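Local coordinates for protein aminoglycoside phosphotransferase (Alicyclobacillus acidocaldarius subsp. acidocaldarius, PDB 4PDY) that probably transfers a phosphoryl group, as expected of a kinase-like member of the aminoglycoside phosphotransferase family, at residues R206-I209 / A210-A214. Numbering follows the deposited sequence.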
ATOM      1  N   ARG A 206     -14.755  18.125 -11.230  1.00 19.65           N
ATOM      2  CA  ARG A 206     -13.836  18.403 -12.323  1.00 20.86           C
ATOM      3  C   ARG A 206     -12.390  18.644 -11.855  1.00 21.16           C
ATOM      4  O   ARG A 206     -11.428  18.266 -12.529  1.00 21.54           O
ATOM      5  CB  ARG A 206     -14.402  19.567 -13.160  1.00 25.17           C
ATOM      6  CG  ARG A 206     -14.551  20.875 -12.390  1.00 31.22           C
ATOM      7  CD  ARG A 206     -15.743  21.709 -12.862  1.00 37.23           C
ATOM      8  NE  ARG A 206     -15.519  23.143 -12.698  1.00 44.03           N
ATOM      9  CZ  ARG A 206     -14.657  23.879 -13.404  1.00 42.02           C
ATOM     10  NH1 ARG A 206     -13.895  23.333 -14.348  1.00 39.91           N
ATOM     11  NH2 ARG A 206     -14.555  25.183 -13.160  1.00 43.71           N
ATOM     12  N   ASP A 207     -12.232  19.218 -10.673  1.00 19.72           N
ATOM     13  CA  ASP A 207     -10.888  19.465 -10.141  1.00 19.04           C
ATOM     14  C   ASP A 207     -10.127  18.171  -9.776  1.00 17.60           C
ATOM     15  O   ASP A 207      -8.938  18.067 -10.034  1.00 17.32           O
ATOM     16  CB  ASP A 207     -10.918  20.450  -8.967  1.00 23.13           C
ATOM     17  CG  ASP A 207     -11.609  19.902  -7.736  1.00 25.15           C
ATOM     18  OD1 ASP A 207     -12.793  19.494  -7.822  1.00 32.12           O
ATOM     19  OD2 ASP A 207     -10.966  19.901  -6.656  1.00 32.26           O
ATOM     20  N   VAL A 208     -10.834  17.201  -9.206  1.00 14.98           N
ATOM     21  CA  VAL A 208     -10.263  15.886  -8.896  1.00 13.70           C
ATOM     22  C   VAL A 208      -9.839  15.165 -10.174  1.00 13.34           C
ATOM     23  O   VAL A 208      -8.716  14.662 -10.288  1.00 16.11           O
ATOM     24  CB  VAL A 208     -11.258  15.052  -8.071  1.00 14.66           C
ATOM     25  CG1 VAL A 208     -10.777  13.620  -7.915  1.00 14.82           C
ATOM     26  CG2 VAL A 208     -11.467  15.710  -6.706  1.00 16.19           C
ATOM     27  N   ILE A 209     -10.726  15.145 -11.148  1.00 14.50           N
ATOM     28  CA  ILE A 209     -10.396  14.566 -12.436  1.00 15.28           C
ATOM     29  C   ILE A 209      -9.197  15.265 -13.098  1.00 15.79           C
ATOM     30  O   ILE A 209      -8.323  14.616 -13.675  1.00 16.61           O
ATOM     31  CB  ILE A 209     -11.636  14.613 -13.350  1.00 17.24           C
ATOM     32  CG1 ILE A 209     -12.707  13.666 -12.795  1.00 19.23           C
ATOM     33  CG2 ILE A 209     -11.268  14.264 -14.794  1.00 21.07           C
ATOM     34  CD1 ILE A 209     -14.120  13.921 -13.294  1.00 21.47           C
ATOM     35  N   ALA A 210      -9.177  16.593 -13.051  1.00 16.57           N
ATOM     36  CA  ALA A 210      -8.061  17.343 -13.613  1.00 16.78           C
ATOM     37  C   ALA A 210      -6.735  16.972 -12.947  1.00 16.18           C
ATOM     38  O   ALA A 210      -5.715  16.838 -13.623  1.00 17.15           O
ATOM     39  CB  ALA A 210      -8.327  18.842 -13.490  1.00 19.15           C
ATOM     40  N   TYR A 211      -6.768  16.797 -11.633  1.00 15.42           N
ATOM     41  CA  TYR A 211      -5.582  16.334 -10.910  1.00 15.10           C
ATOM     42  C   TYR A 211      -5.099  14.950 -11.389  1.00 14.09           C
ATOM     43  O   TYR A 211      -3.909  14.757 -11.686  1.00 15.69           O
ATOM     44  CB  TYR A 211      -5.848  16.329  -9.409  1.00 15.24           C
ATOM     45  CG  TYR A 211      -4.813  15.522  -8.672  1.00 14.55           C
ATOM     46  CD1 TYR A 211      -3.565  16.058  -8.378  1.00 13.89           C
ATOM     47  CD2 TYR A 211      -5.068  14.205  -8.313  1.00 14.71           C
ATOM     48  CE1 TYR A 211      -2.592  15.282  -7.735  1.00 13.97           C
ATOM     49  CE2 TYR A 211      -4.103  13.443  -7.685  1.00 13.63           C
ATOM     50  CZ  TYR A 211      -2.878  13.987  -7.422  1.00 13.83           C
ATOM     51  OH  TYR A 211      -1.946  13.223  -6.764  1.00 13.99           O
ATOM     52  N   LEU A 212      -6.031  14.011 -11.493  1.00 15.22           N
ATOM     53  CA  LEU A 212      -5.687  12.643 -11.848  1.00 16.48           C
ATOM     54  C   LEU A 212      -5.114  12.610 -13.255  1.00 17.42           C
ATOM     55  O   LEU A 212      -4.122  11.955 -13.519  1.00 17.88           O
ATOM     56  CB  LEU A 212      -6.892  11.715 -11.697  1.00 16.19           C
ATOM     57  CG  LEU A 212      -7.429  11.566 -10.258  1.00 15.89           C
ATOM     58  CD1 LEU A 212      -8.773  10.867 -10.244  1.00 17.37           C
ATOM     59  CD2 LEU A 212      -6.450  10.786  -9.387  1.00 16.99           C
ATOM     60  N   GLU A 213      -5.736  13.356 -14.162  1.00 17.43           N
ATOM     61  CA  GLU A 213      -5.255  13.389 -15.538  1.00 18.55           C
ATOM     62  C   GLU A 213      -3.895  14.056 -15.673  1.00 18.34           C
ATOM     63  O   GLU A 213      -3.045  13.596 -16.458  1.00 20.90           O
ATOM     64  CB  GLU A 213      -6.272  14.080 -16.431  1.00 20.84           C
ATOM     65  CG  GLU A 213      -7.586  13.333 -16.547  1.00 21.28           C
ATOM     66  CD  GLU A 213      -8.649  14.114 -17.320  1.00 25.82           C
ATOM     67  OE1 GLU A 213      -8.548  15.363 -17.435  1.00 28.02           O
ATOM     68  OE2 GLU A 213      -9.598  13.466 -17.804  1.00 30.76           O
ATOM     69  N   ALA A 214      -3.681  15.143 -14.942  1.00 19.51           N
ATOM     70  CA  ALA A 214      -2.382  15.820 -14.949  1.00 19.84           C
ATOM     71  C   ALA A 214      -1.282  14.890 -14.426  1.00 19.10           C
ATOM     72  O   ALA A 214      -0.190  14.845 -14.989  1.00 20.50           O
ATOM     73  CB  ALA A 214      -2.442  17.077 -14.110  1.00 22.86           C
TER
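Val208 and Leu212, one helical turn apart, run alongside each other in the same direction, their branches meeting at CG1 of Val208 and CD1 of Leu212, 4.1 Å apart. The valine reaches its neighbour because CG1 stands anti to the backbone N (chi1 172°), beside the carbonyl carbon and hence on the side from which Leu212 approaches. The same pair is joined through the backbone, Leu212 N donating to Val208 O over 3.0 Å, and Leu212 CG rests 3.4 Å from that same oxygen. Ile209 and Glu213 repeat the spacing on a more exposed face. With CG2 of Ile209 anti to its own N, this methyl lies alongside the extended glutamate chain, 3.5 Å from OE2 and 3.6 Å from CD of Glu213. The contact is one of a methyl against a carboxylate, while the polar link is the backbone bond from Glu213 N to Ile209 O at 2.9 Å, the straightest of four i to i+4 bonds (N-H...O 165°). Ala210 and Tyr211 complete the ladder by donating to Arg206 O and Asp207 O. The end of the Tyr211 ring leads away from residues 206-209, although Val208 O still lies near the ring plane at its edge. The buried ring packs on Ser290 and Ala294 of helix 289-300, and its hydroxyl is hydrogen-bonded to Glu291 and to the backbone N of Ala253; Asp207 forms a salt bridge with Arg293 of the same helix. In these opening two and a half turns of helix 206-218, which lies against the helical part of a kinase-like fold, main-chain bonds hold the turns together, one apolar pair and a methyl-carboxylate contact fill in beside them, and the polar ends of Asp207 and Tyr211 tie the helix to its neighbours.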